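Local structure of serpin-ZX (Arabidopsis thaliana, 3LE2) at residues I47-Q58 and T300-E311; P280-S291 and N326-E337. The protein inhibits proteases, including metacaspase-9 and the cell-death-promoting RD21A, by offering a reactive centre loop whose cleavage traps the enzyme in a covalent complex. All coordinates share one frame; numbering follows the deposited sequence.

Interaction 1: I47-Q58 and T300-E311; sequences IAAGSAGATKDQ and TSPFSGEEGLTE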
loop_
_atom_site.group_PDB
_atom_site.type_symbol
_atom_site.label_atom_id
_atom_site.label_comp_id
_atom_site.label_asym_id
_atom_site.label_seq_id
_atom_site.Cartn_x
_atom_site.Cartn_y
_atom_site.Cartn_z
ATOM N N ILE A 47 -14.783 3.721 -9.500
ATOM C CA ILE A 47 -15.096 3.347 -10.871
ATOM C C ILE A 47 -16.322 2.443 -10.951
ATOM O O ILE A 47 -17.157 2.578 -11.846
ATOM C CB ILE A 47 -13.913 2.623 -11.522
ATOM C CG1 ILE A 47 -12.712 3.562 -11.610
ATOM C CG2 ILE A 47 -14.307 2.083 -12.892
ATOM C CD1 ILE A 47 -11.423 2.866 -11.984
ATOM N N ALA A 48 -16.422 1.505 -10.020
ATOM C CA ALA A 48 -17.569 0.623 -10.001
ATOM C C ALA A 48 -18.830 1.466 -9.886
ATOM O O ALA A 48 -19.833 1.196 -10.550
ATOM C CB ALA A 48 -17.469 -0.371 -8.842
ATOM N N ALA A 49 -18.758 2.505 -9.058
ATOM C CA ALA A 49 -19.920 3.325 -8.740
ATOM C C ALA A 49 -20.431 4.103 -9.952
ATOM O O ALA A 49 -21.600 4.483 -10.005
ATOM C CB ALA A 49 -19.594 4.270 -7.597
ATOM N N GLY A 50 -19.554 4.343 -10.920
ATOM C CA GLY A 50 -19.927 5.066 -12.123
ATOM C C GLY A 50 -20.168 4.137 -13.298
ATOM O O GLY A 50 -20.221 4.566 -14.440
ATOM N N SER A 51 -20.315 2.849 -13.014
ATOM C CA SER A 51 -20.463 1.859 -14.072
ATOM C C SER A 51 -21.691 0.979 -13.865
ATOM O O SER A 51 -22.435 1.125 -12.885
ATOM C CB SER A 51 -19.223 0.971 -14.141
ATOM O OG SER A 51 -19.187 0.093 -13.034
ATOM N N ALA A 52 -21.895 0.059 -14.797
ATOM C CA ALA A 52 -22.928 -0.955 -14.631
ATOM C C ALA A 52 -22.730 -2.130 -15.576
ATOM O O ALA A 52 -21.803 -2.156 -16.394
ATOM C CB ALA A 52 -24.308 -0.350 -14.815
ATOM N N GLY A 53 -23.614 -3.109 -15.459
ATOM C CA GLY A 53 -23.550 -4.263 -16.327
ATOM C C GLY A 53 -22.320 -5.084 -16.022
ATOM O O GLY A 53 -21.866 -5.130 -14.883
ATOM N N ALA A 54 -21.777 -5.722 -17.051
ATOM C CA ALA A 54 -20.659 -6.636 -16.890
ATOM C C ALA A 54 -19.434 -5.929 -16.313
ATOM O O ALA A 54 -18.535 -6.575 -15.773
ATOM C CB ALA A 54 -20.325 -7.299 -18.216
ATOM N N THR A 55 -19.406 -4.605 -16.419
ATOM C CA THR A 55 -18.299 -3.840 -15.868
ATOM C C THR A 55 -18.433 -3.710 -14.357
ATOM O O THR A 55 -17.505 -4.059 -13.612
ATOM C CB THR A 55 -18.155 -2.450 -16.540
ATOM O OG1 THR A 55 -17.827 -2.633 -17.919
ATOM C CG2 THR A 55 -17.041 -1.634 -15.885
ATOM N N LYS A 56 -19.576 -3.214 -13.897
ATOM C CA LYS A 56 -19.809 -3.159 -12.462
ATOM C C LYS A 56 -19.519 -4.537 -11.846
ATOM O O LYS A 56 -18.811 -4.651 -10.837
ATOM C CB LYS A 56 -21.239 -2.715 -12.157
ATOM C CG LYS A 56 -21.474 -2.327 -10.705
ATOM C CD LYS A 56 -22.899 -1.832 -10.467
ATOM C CE LYS A 56 -23.929 -2.908 -10.818
ATOM N NZ LYS A 56 -25.300 -2.571 -10.338
ATOM N N ASP A 57 -20.043 -5.585 -12.479
ATOM C CA ASP A 57 -19.914 -6.939 -11.950
ATOM C C ASP A 57 -18.477 -7.412 -11.891
ATOM O O ASP A 57 -18.066 -8.060 -10.928
ATOM C CB ASP A 57 -20.734 -7.923 -12.773
ATOM C CG ASP A 57 -22.216 -7.733 -12.581
ATOM O OD1 ASP A 57 -22.611 -7.240 -11.499
ATOM O OD2 ASP A 57 -22.981 -8.076 -13.509
ATOM N N GLN A 58 -17.708 -7.089 -12.920
ATOM C CA GLN A 58 -16.328 -7.542 -12.967
ATOM C C GLN A 58 -15.504 -6.894 -11.863
ATOM O O GLN A 58 -14.605 -7.516 -11.298
ATOM C CB GLN A 58 -15.708 -7.272 -14.333
ATOM C CG GLN A 58 -14.480 -8.093 -14.613
ATOM C CD GLN A 58 -13.807 -7.676 -15.901
ATOM O OE1 GLN A 58 -13.761 -8.445 -16.863
ATOM N NE2 GLN A 58 -13.293 -6.444 -15.933
ATOM N N THR A 300 -10.269 -6.056 -16.953
ATOM C CA THR A 300 -10.114 -5.422 -18.260
ATOM C C THR A 300 -11.231 -4.444 -18.596
ATOM O O THR A 300 -11.012 -3.492 -19.334
ATOM C CB THR A 300 -10.086 -6.492 -19.370
ATOM O OG1 THR A 300 -11.012 -7.543 -19.041
ATOM C CG2 THR A 300 -8.692 -7.082 -19.519
ATOM N N SER A 301 -12.429 -4.684 -18.065
ATOM C CA SER A 301 -13.609 -3.934 -18.516
ATOM C C SER A 301 -13.581 -2.415 -18.270
ATOM O O SER A 301 -14.036 -1.642 -19.116
ATOM C CB SER A 301 -14.912 -4.541 -17.980
ATOM O OG SER A 301 -15.091 -4.253 -16.604
ATOM N N PRO A 302 -13.068 -1.980 -17.112
ATOM C CA PRO A 302 -12.998 -0.527 -16.886
ATOM C C PRO A 302 -12.158 0.224 -17.920
ATOM O O PRO A 302 -12.395 1.409 -18.120
ATOM C CB PRO A 302 -12.356 -0.426 -15.504
ATOM C CG PRO A 302 -12.743 -1.742 -14.829
ATOM C CD PRO A 302 -12.657 -2.750 -15.925
ATOM N N PHE A 303 -11.220 -0.462 -18.572
ATOM C CA PHE A 303 -10.277 0.160 -19.507
ATOM C C PHE A 303 -10.588 -0.118 -20.979
ATOM O O PHE A 303 -9.816 0.242 -21.865
ATOM C CB PHE A 303 -8.856 -0.301 -19.169
ATOM C CG PHE A 303 -8.580 -0.291 -17.704
ATOM C CD1 PHE A 303 -8.178 0.881 -17.070
ATOM C CD2 PHE A 303 -8.783 -1.430 -16.940
ATOM C CE1 PHE A 303 -7.958 0.907 -15.700
ATOM C CE2 PHE A 303 -8.563 -1.414 -15.571
ATOM C CZ PHE A 303 -8.150 -0.236 -14.947
ATOM N N SER A 304 -11.722 -0.760 -21.230
ATOM C CA SER A 304 -12.138 -1.081 -22.588
ATOM C C SER A 304 -13.359 -0.257 -22.954
ATOM O O SER A 304 -14.224 -0.007 -22.113
ATOM C CB SER A 304 -12.465 -2.571 -22.708
ATOM O OG SER A 304 -13.071 -2.858 -23.955
ATOM N N GLY A 305 -13.427 0.171 -24.208
ATOM C CA GLY A 305 -14.566 0.941 -24.665
ATOM C C GLY A 305 -15.794 0.064 -24.723
ATOM O O GLY A 305 -16.920 0.557 -24.714
ATOM N N GLU A 306 -15.565 -1.246 -24.763
ATOM C CA GLU A 306 -16.635 -2.224 -24.964
ATOM C C GLU A 306 -17.903 -1.917 -24.165
ATOM O O GLU A 306 -18.932 -1.574 -24.739
ATOM C CB GLU A 306 -16.145 -3.644 -24.664
ATOM C CG GLU A 306 -17.275 -4.672 -24.653
ATOM C CD GLU A 306 -16.822 -6.053 -24.220
ATOM O OE1 GLU A 306 -15.696 -6.457 -24.596
ATOM O OE2 GLU A 306 -17.599 -6.731 -23.507
ATOM N N GLU A 307 -17.836 -2.059 -22.846
ATOM C CA GLU A 307 -18.962 -1.706 -21.986
ATOM C C GLU A 307 -19.002 -0.197 -21.789
ATOM O O GLU A 307 -19.909 0.495 -22.262
ATOM C CB GLU A 307 -18.833 -2.385 -20.617
ATOM C CG GLU A 307 -19.298 -3.828 -20.553
ATOM C CD GLU A 307 -20.796 -3.945 -20.658
ATOM O OE1 GLU A 307 -21.451 -4.066 -19.602
ATOM O OE2 GLU A 307 -21.319 -3.908 -21.793
ATOM N N GLY A 308 -17.998 0.306 -21.081
ATOM C CA GLY A 308 -17.921 1.719 -20.788
ATOM C C GLY A 308 -18.452 2.056 -19.409
ATOM O O GLY A 308 -18.892 1.188 -18.642
ATOM N N LEU A 309 -18.408 3.347 -19.109
ATOM C CA LEU A 309 -18.821 3.865 -17.820
ATOM C C LEU A 309 -20.012 4.781 -18.046
ATOM O O LEU A 309 -19.877 6.006 -18.182
ATOM C CB LEU A 309 -17.654 4.606 -17.178
ATOM C CG LEU A 309 -16.397 3.737 -17.099
ATOM C CD1 LEU A 309 -15.148 4.585 -16.965
ATOM C CD2 LEU A 309 -16.526 2.751 -15.947
ATOM N N THR A 310 -21.183 4.157 -18.093
ATOM C CA THR A 310 -22.411 4.829 -18.482
ATOM C C THR A 310 -23.074 5.546 -17.311
ATOM O O THR A 310 -23.997 6.336 -17.503
ATOM C CB THR A 310 -23.394 3.829 -19.119
ATOM O OG1 THR A 310 -23.549 2.690 -18.260
ATOM C CG2 THR A 310 -22.862 3.361 -20.467
ATOM N N GLU A 311 -22.590 5.281 -16.104
ATOM C CA GLU A 311 -23.124 5.939 -14.914
ATOM C C GLU A 311 -22.224 7.061 -14.397
ATOM O O GLU A 311 -22.409 7.562 -13.292
ATOM C CB GLU A 311 -23.363 4.913 -13.801
ATOM C CG GLU A 311 -24.373 3.828 -14.167
ATOM C CD GLU A 311 -25.642 4.401 -14.780
ATOM O OE1 GLU A 311 -26.317 5.226 -14.117
ATOM O OE2 GLU A 311 -25.956 4.026 -15.929
#
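Gly50 and Glu311 bring their backbones within 4.3 Å, CA to CA, where the turn between helices 37-49 and 54-63 meets the loop 300-311. Next to them Ser51 runs beside Leu309, and the two chains come close again where Thr55, in the first turn of the second helix, faces Ser301 in a short 3-10 turn. The backbone link is modest: Glu311 N gives a weak hydrogen bond to Gly50 O. A second weak bond runs from Ala54 N to Glu307 OE1 (3.1 Å, N-H...O angle 129°). Gly53, the N-cap residue, holds the positive phi of 68° that turns the chain into this helix.

A small apolar cluster lies between the segments. Ile47 turns CG2 anti to its own N and presses it against Leu309 CD2 at 3.8 Å, while the same methyl meets Pro302 CB, the two side chains crossing at about a right angle. Leu309 CD2 also touches Ser51 CB (3.7 Å). The hydroxyl of Ser51 turns back into its own segment: OG gives a hydrogen bond to Ala48 O at 2.8 Å, reaching that carbonyl from the same face as Ser51 N. Farther along, Thr55 CG2 lies 3.3 Å from Ser301 OG, and the extended chain of Gln58 reaches across to Thr300 and Ser301. Glu311 sets CB against Gly50 O, and the bend at chi2 (-48°) carries its carboxylate off toward Lys109, a long, weak ion pair.

Val324 touches Ile47 and Leu309, continuing the apolar patch. The example joins the turn between two helices to a distant loop by a small apolar cluster around Ile47 and Leu309, flanked by polar side chains, with two weak hydrogen bonds; the Glu307 carboxylate near the amino end of helix 54-63 would probably be favoured by the helix dipole.

Interaction 2: P280-S291 and N326-E337; sequences PKFKFSFGFDAS and NIFHKACIEVNE
Asp289, at the end of its strand in the central beta-sheet A of the serpin fold, grips segment 326-337 through both carboxylate oxygens. OD1 accepts from Ile327 N at 2.9 Å and, within its own segment, from Ser291 N and Ser291 OG, all three donors standing well out of the carboxylate plane. Its partner OD2 takes the amide of Asn326 on the syn side, ND2 to OD2 2.9 Å, with amide and carboxylate planes 41° apart. The bond to Ser291 N caps the start of helix 291-296 where the strand ends.

From there strands 282-289 and 326-335 run antiparallel as neighbours. Hydrogen-bonded pairs Phe282-Val335, Phe284-Ile333, Phe286-Ala331 and Phe288-His329 alternate with non-hydrogen-bonded ones, and the bonds range from moderately bent to nearly straight, Val335 N to Phe282 O being the straightest at 174°. At the far end a long salt bridge joins Lys281 NZ to Glu337 OE1 (3.6 Å), and a water is hydrogen-bonded to Glu337 OE2 and, weakly, to the lysine. Glu337 OE2 also binds Thr188.

On one face Lys283 and Glu334 lie alongside each other, pointing the same way. The other, aromatic face packs against strand 33-35. His329, whose CD2 edge meets Phe288 CE1 at 3.8 Å, binds Ser36 N through NE2, an arrangement consistent with the shutter region of serpins. Phe282 spreads its ring beneath Val335, whose CB stands over one face. Phe284 brings its ring alongside Ile333, and the methyl CG2 of that isoleucine lies over one face, 3.8 Å from the ring centroid and 20° off the normal.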
loop_
_atom_site.group_PDB
_atom_site.type_symbol
_atom_site.label_atom_id
_atom_site.label_comp_id
_atom_site.label_asym_id
_atom_site.label_seq_id
_atom_site.Cartn_x
_atom_site.Cartn_y
_atom_site.Cartn_z
ATOM N N PRO A 280 18.083 -3.466 7.450
ATOM C CA PRO A 280 18.636 -2.353 6.666
ATOM C C PRO A 280 17.747 -1.128 6.722
ATOM O O PRO A 280 16.517 -1.267 6.689
ATOM C CB PRO A 280 18.637 -2.907 5.240
ATOM C CG PRO A 280 17.540 -3.925 5.234
ATOM C CD PRO A 280 17.645 -4.579 6.590
ATOM N N LYS A 281 18.349 0.057 6.804
ATOM C CA LYS A 281 17.583 1.283 6.609
ATOM C C LYS A 281 17.199 1.330 5.144
ATOM O O LYS A 281 17.891 0.743 4.309
ATOM C CB LYS A 281 18.430 2.517 6.940
ATOM C CG LYS A 281 18.828 2.633 8.397
ATOM C CD LYS A 281 19.604 3.911 8.676
ATOM C CE LYS A 281 18.695 5.139 8.713
ATOM N NZ LYS A 281 19.492 6.400 8.804
ATOM N N PHE A 282 16.110 2.020 4.823
ATOM C CA PHE A 282 15.805 2.354 3.428
ATOM C C PHE A 282 14.791 3.492 3.342
ATOM O O PHE A 282 14.044 3.743 4.278
ATOM C CB PHE A 282 15.305 1.129 2.653
ATOM C CG PHE A 282 14.162 0.419 3.319
ATOM C CD1 PHE A 282 14.398 -0.569 4.279
ATOM C CD2 PHE A 282 12.850 0.727 2.993
ATOM C CE1 PHE A 282 13.333 -1.243 4.900
ATOM C CE2 PHE A 282 11.779 0.055 3.609
ATOM C CZ PHE A 282 12.030 -0.925 4.555
ATOM N N LYS A 283 14.783 4.189 2.215
ATOM C CA LYS A 283 13.851 5.288 2.010
ATOM C C LYS A 283 13.630 5.446 0.522
ATOM O O LYS A 283 14.578 5.683 -0.220
ATOM C CB LYS A 283 14.411 6.595 2.576
ATOM C CG LYS A 283 13.447 7.768 2.482
ATOM C CD LYS A 283 14.082 9.080 2.959
ATOM C CE LYS A 283 13.018 10.148 3.197
ATOM N NZ LYS A 283 13.580 11.443 3.712
ATOM N N PHE A 284 12.383 5.301 0.080
ATOM C CA PHE A 284 12.089 5.467 -1.330
ATOM C C PHE A 284 10.620 5.726 -1.622
ATOM O O PHE A 284 9.749 5.485 -0.784
ATOM C CB PHE A 284 12.589 4.266 -2.139
ATOM C CG PHE A 284 11.895 2.975 -1.806
ATOM C CD1 PHE A 284 12.390 2.143 -0.813
ATOM C CD2 PHE A 284 10.747 2.589 -2.494
ATOM C CE1 PHE A 284 11.751 0.936 -0.511
ATOM C CE2 PHE A 284 10.097 1.394 -2.190
ATOM C CZ PHE A 284 10.603 0.561 -1.206
ATOM N N SER A 285 10.353 6.230 -2.820
ATOM C CA SER A 285 8.992 6.398 -3.276
ATOM C C SER A 285 8.802 5.536 -4.521
ATOM O O SER A 285 9.766 5.048 -5.111
ATOM C CB SER A 285 8.709 7.864 -3.591
ATOM O OG SER A 285 9.410 8.257 -4.759
ATOM N N PHE A 286 7.556 5.340 -4.918
ATOM C CA PHE A 286 7.283 4.492 -6.058
ATOM C C PHE A 286 5.946 4.884 -6.650
ATOM O O PHE A 286 4.987 5.144 -5.928
ATOM C CB PHE A 286 7.297 3.006 -5.663
ATOM C CG PHE A 286 7.038 2.083 -6.814
ATOM C CD1 PHE A 286 8.082 1.622 -7.593
ATOM C CD2 PHE A 286 5.738 1.708 -7.141
ATOM C CE1 PHE A 286 7.839 0.796 -8.671
ATOM C CE2 PHE A 286 5.485 0.883 -8.214
ATOM C CZ PHE A 286 6.531 0.417 -8.982
ATOM N N GLY A 287 5.893 4.952 -7.968
ATOM C CA GLY A 287 4.683 5.373 -8.633
ATOM C C GLY A 287 4.468 4.561 -9.886
ATOM O O GLY A 287 5.423 4.094 -10.535
ATOM N N PHE A 288 3.203 4.387 -10.242
ATOM C CA PHE A 288 2.899 3.649 -11.445
ATOM C C PHE A 288 1.486 3.931 -11.881
ATOM O O PHE A 288 0.669 4.442 -11.104
ATOM C CB PHE A 288 3.168 2.144 -11.251
ATOM C CG PHE A 288 2.162 1.430 -10.368
ATOM C CD1 PHE A 288 2.144 1.624 -8.994
ATOM C CD2 PHE A 288 1.251 0.539 -10.920
ATOM C CE1 PHE A 288 1.223 0.951 -8.179
ATOM C CE2 PHE A 288 0.328 -0.135 -10.119
ATOM C CZ PHE A 288 0.311 0.076 -8.745
ATOM N N ASP A 289 1.218 3.632 -13.144
ATOM C CA ASP A 289 -0.131 3.647 -13.681
ATOM C C ASP A 289 -0.685 2.231 -13.527
ATOM O O ASP A 289 -0.212 1.301 -14.180
ATOM C CB ASP A 289 -0.087 4.052 -15.156
ATOM C CG ASP A 289 -1.468 4.075 -15.802
ATOM O OD1 ASP A 289 -2.447 3.605 -15.173
ATOM O OD2 ASP A 289 -1.567 4.565 -16.950
ATOM N N ALA A 290 -1.675 2.060 -12.660
ATOM C CA ALA A 290 -2.171 0.712 -12.332
ATOM C C ALA A 290 -2.891 0.025 -13.485
ATOM O O ALA A 290 -3.159 -1.168 -13.423
ATOM C CB ALA A 290 -3.092 0.761 -11.110
ATOM N N SER A 291 -3.214 0.786 -14.527
ATOM C CA SER A 291 -4.159 0.317 -15.536
ATOM C C SER A 291 -3.718 -1.000 -16.188
ATOM O O SER A 291 -4.512 -1.938 -16.313
ATOM C CB SER A 291 -4.451 1.412 -16.577
ATOM O OG SER A 291 -3.330 1.644 -17.393
ATOM N N ASN A 326 -6.197 6.062 -17.351
ATOM C CA ASN A 326 -5.080 5.808 -16.461
ATOM C C ASN A 326 -5.524 5.830 -15.021
ATOM O O ASN A 326 -6.469 6.544 -14.642
ATOM C CB ASN A 326 -3.993 6.886 -16.588
ATOM C CG ASN A 326 -3.700 7.286 -18.020
ATOM O OD1 ASN A 326 -4.449 8.048 -18.635
ATOM N ND2 ASN A 326 -2.582 6.805 -18.545
ATOM N N ILE A 327 -4.803 5.072 -14.210
ATOM C CA ILE A 327 -4.935 5.174 -12.769
ATOM C C ILE A 327 -3.543 5.398 -12.207
ATOM O O ILE A 327 -2.765 4.456 -12.029
ATOM C CB ILE A 327 -5.584 3.928 -12.144
ATOM C CG1 ILE A 327 -6.988 3.712 -12.728
ATOM C CG2 ILE A 327 -5.638 4.058 -10.620
ATOM C CD1 ILE A 327 -7.591 2.344 -12.373
ATOM N N PHE A 328 -3.245 6.668 -11.942
ATOM C CA PHE A 328 -1.933 7.087 -11.445
ATOM C C PHE A 328 -1.842 6.972 -9.927
ATOM O O PHE A 328 -2.646 7.567 -9.201
ATOM C CB PHE A 328 -1.639 8.523 -11.893
ATOM C CG PHE A 328 -1.508 8.679 -13.389
ATOM C CD1 PHE A 328 -2.490 9.337 -14.126
ATOM C CD2 PHE A 328 -0.398 8.161 -14.061
ATOM C CE1 PHE A 328 -2.360 9.502 -15.522
ATOM C CE2 PHE A 328 -0.266 8.307 -15.446
ATOM C CZ PHE A 328 -1.250 8.978 -16.178
ATOM N N HIS A 329 -0.868 6.201 -9.451
ATOM C CA HIS A 329 -0.701 5.991 -8.013
ATOM C C HIS A 329 0.722 6.264 -7.550
ATOM O O HIS A 329 1.696 5.888 -8.206
ATOM C CB HIS A 329 -1.110 4.561 -7.611
ATOM C CG HIS A 329 -0.912 4.260 -6.154
ATOM N ND1 HIS A 329 -1.681 4.834 -5.162
ATOM C CD2 HIS A 329 -0.041 3.433 -5.522
ATOM C CE1 HIS A 329 -1.281 4.388 -3.983
ATOM N NE2 HIS A 329 -0.292 3.533 -4.173
ATOM N N LYS A 330 0.832 6.909 -6.401
ATOM C CA LYS A 330 2.125 7.169 -5.813
ATOM C C LYS A 330 2.103 6.889 -4.314
ATOM O O LYS A 330 1.135 7.219 -3.612
ATOM C CB LYS A 330 2.549 8.618 -6.070
ATOM C CG LYS A 330 3.936 8.988 -5.510
ATOM C CD LYS A 330 5.050 8.763 -6.525
ATOM C CE LYS A 330 6.051 9.910 -6.491
ATOM N NZ LYS A 330 6.897 9.974 -7.712
ATOM N N ALA A 331 3.196 6.295 -3.844
ATOM C CA ALA A 331 3.380 5.942 -2.462
ATOM C C ALA A 331 4.847 6.137 -2.108
ATOM O O ALA A 331 5.712 6.127 -2.983
ATOM C CB ALA A 331 2.988 4.490 -2.265
ATOM N N CYS A 332 5.139 6.313 -0.826
ATOM C CA CYS A 332 6.533 6.335 -0.386
ATOM C C CYS A 332 6.654 5.645 0.969
ATOM O O CYS A 332 5.678 5.532 1.707
ATOM C CB CYS A 332 7.059 7.766 -0.291
ATOM S SG CYS A 332 6.244 8.679 1.006
ATOM N N ILE A 333 7.856 5.183 1.287
ATOM C CA ILE A 333 8.090 4.446 2.518
ATOM C C ILE A 333 9.466 4.787 3.048
ATOM O O ILE A 333 10.351 5.221 2.302
ATOM C CB ILE A 333 7.933 2.916 2.344
ATOM C CG1 ILE A 333 7.860 2.223 3.710
ATOM C CG2 ILE A 333 9.062 2.345 1.494
ATOM C CD1 ILE A 333 6.648 2.621 4.552
ATOM N N GLU A 334 9.633 4.624 4.350
ATOM C CA GLU A 334 10.912 4.902 4.973
ATOM C C GLU A 334 11.079 4.074 6.224
ATOM O O GLU A 334 10.140 3.915 7.009
ATOM C CB GLU A 334 11.025 6.374 5.327
ATOM C CG GLU A 334 12.193 6.664 6.235
ATOM C CD GLU A 334 12.366 8.147 6.494
ATOM O OE1 GLU A 334 11.361 8.893 6.424
ATOM O OE2 GLU A 334 13.512 8.562 6.770
ATOM N N VAL A 335 12.281 3.547 6.399
ATOM C CA VAL A 335 12.629 2.833 7.614
ATOM C C VAL A 335 13.922 3.394 8.209
ATOM O O VAL A 335 14.979 3.356 7.577
ATOM C CB VAL A 335 12.767 1.314 7.356
ATOM C CG1 VAL A 335 13.493 0.639 8.502
ATOM C CG2 VAL A 335 11.400 0.689 7.142
ATOM N N ASN A 336 13.821 3.930 9.425
ATOM C CA ASN A 336 14.999 4.377 10.163
ATOM C C ASN A 336 14.872 4.054 11.660
ATOM O O ASN A 336 14.013 3.248 12.063
ATOM C CB ASN A 336 15.295 5.870 9.899
ATOM C CG ASN A 336 14.173 6.785 10.364
ATOM O OD1 ASN A 336 13.541 6.537 11.386
ATOM N ND2 ASN A 336 13.929 7.855 9.619
ATOM N N GLU A 337 15.714 4.679 12.479
ATOM C CA GLU A 337 15.797 4.337 13.906
ATOM C C GLU A 337 14.723 4.954 14.784
ATOM O O GLU A 337 14.497 4.489 15.897
ATOM C CB GLU A 337 17.156 4.758 14.493
ATOM C CG GLU A 337 18.362 4.031 13.928
ATOM C CD GLU A 337 18.900 4.688 12.675
ATOM O OE1 GLU A 337 18.212 5.570 12.117
ATOM O OE2 GLU A 337 20.011 4.315 12.256
HETATM O O HOH W 1 21.978 6.051 10.951
#

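Overall arrangement
The two contacts have centres about 28 Å apart, yet they meet at one seam. Phe303 of the 300-311 loop places CE1 3.6 Å from Ile327 CD1 of interaction 2, and the same ring touches Ser291 at the start of helix 291-296. Ile47 adds a third link, its CD1 lying 3.9 Å from Ile327 CD1. Interaction 1, through Phe303 and Ile47, thus packs on one end of the strand pair in interaction 2. At the other end, residues 326-337 run on into the reactive centre loop, which begins at residue 339. In serpins generally, that loop inserts into sheet A beside this strand after cleavage.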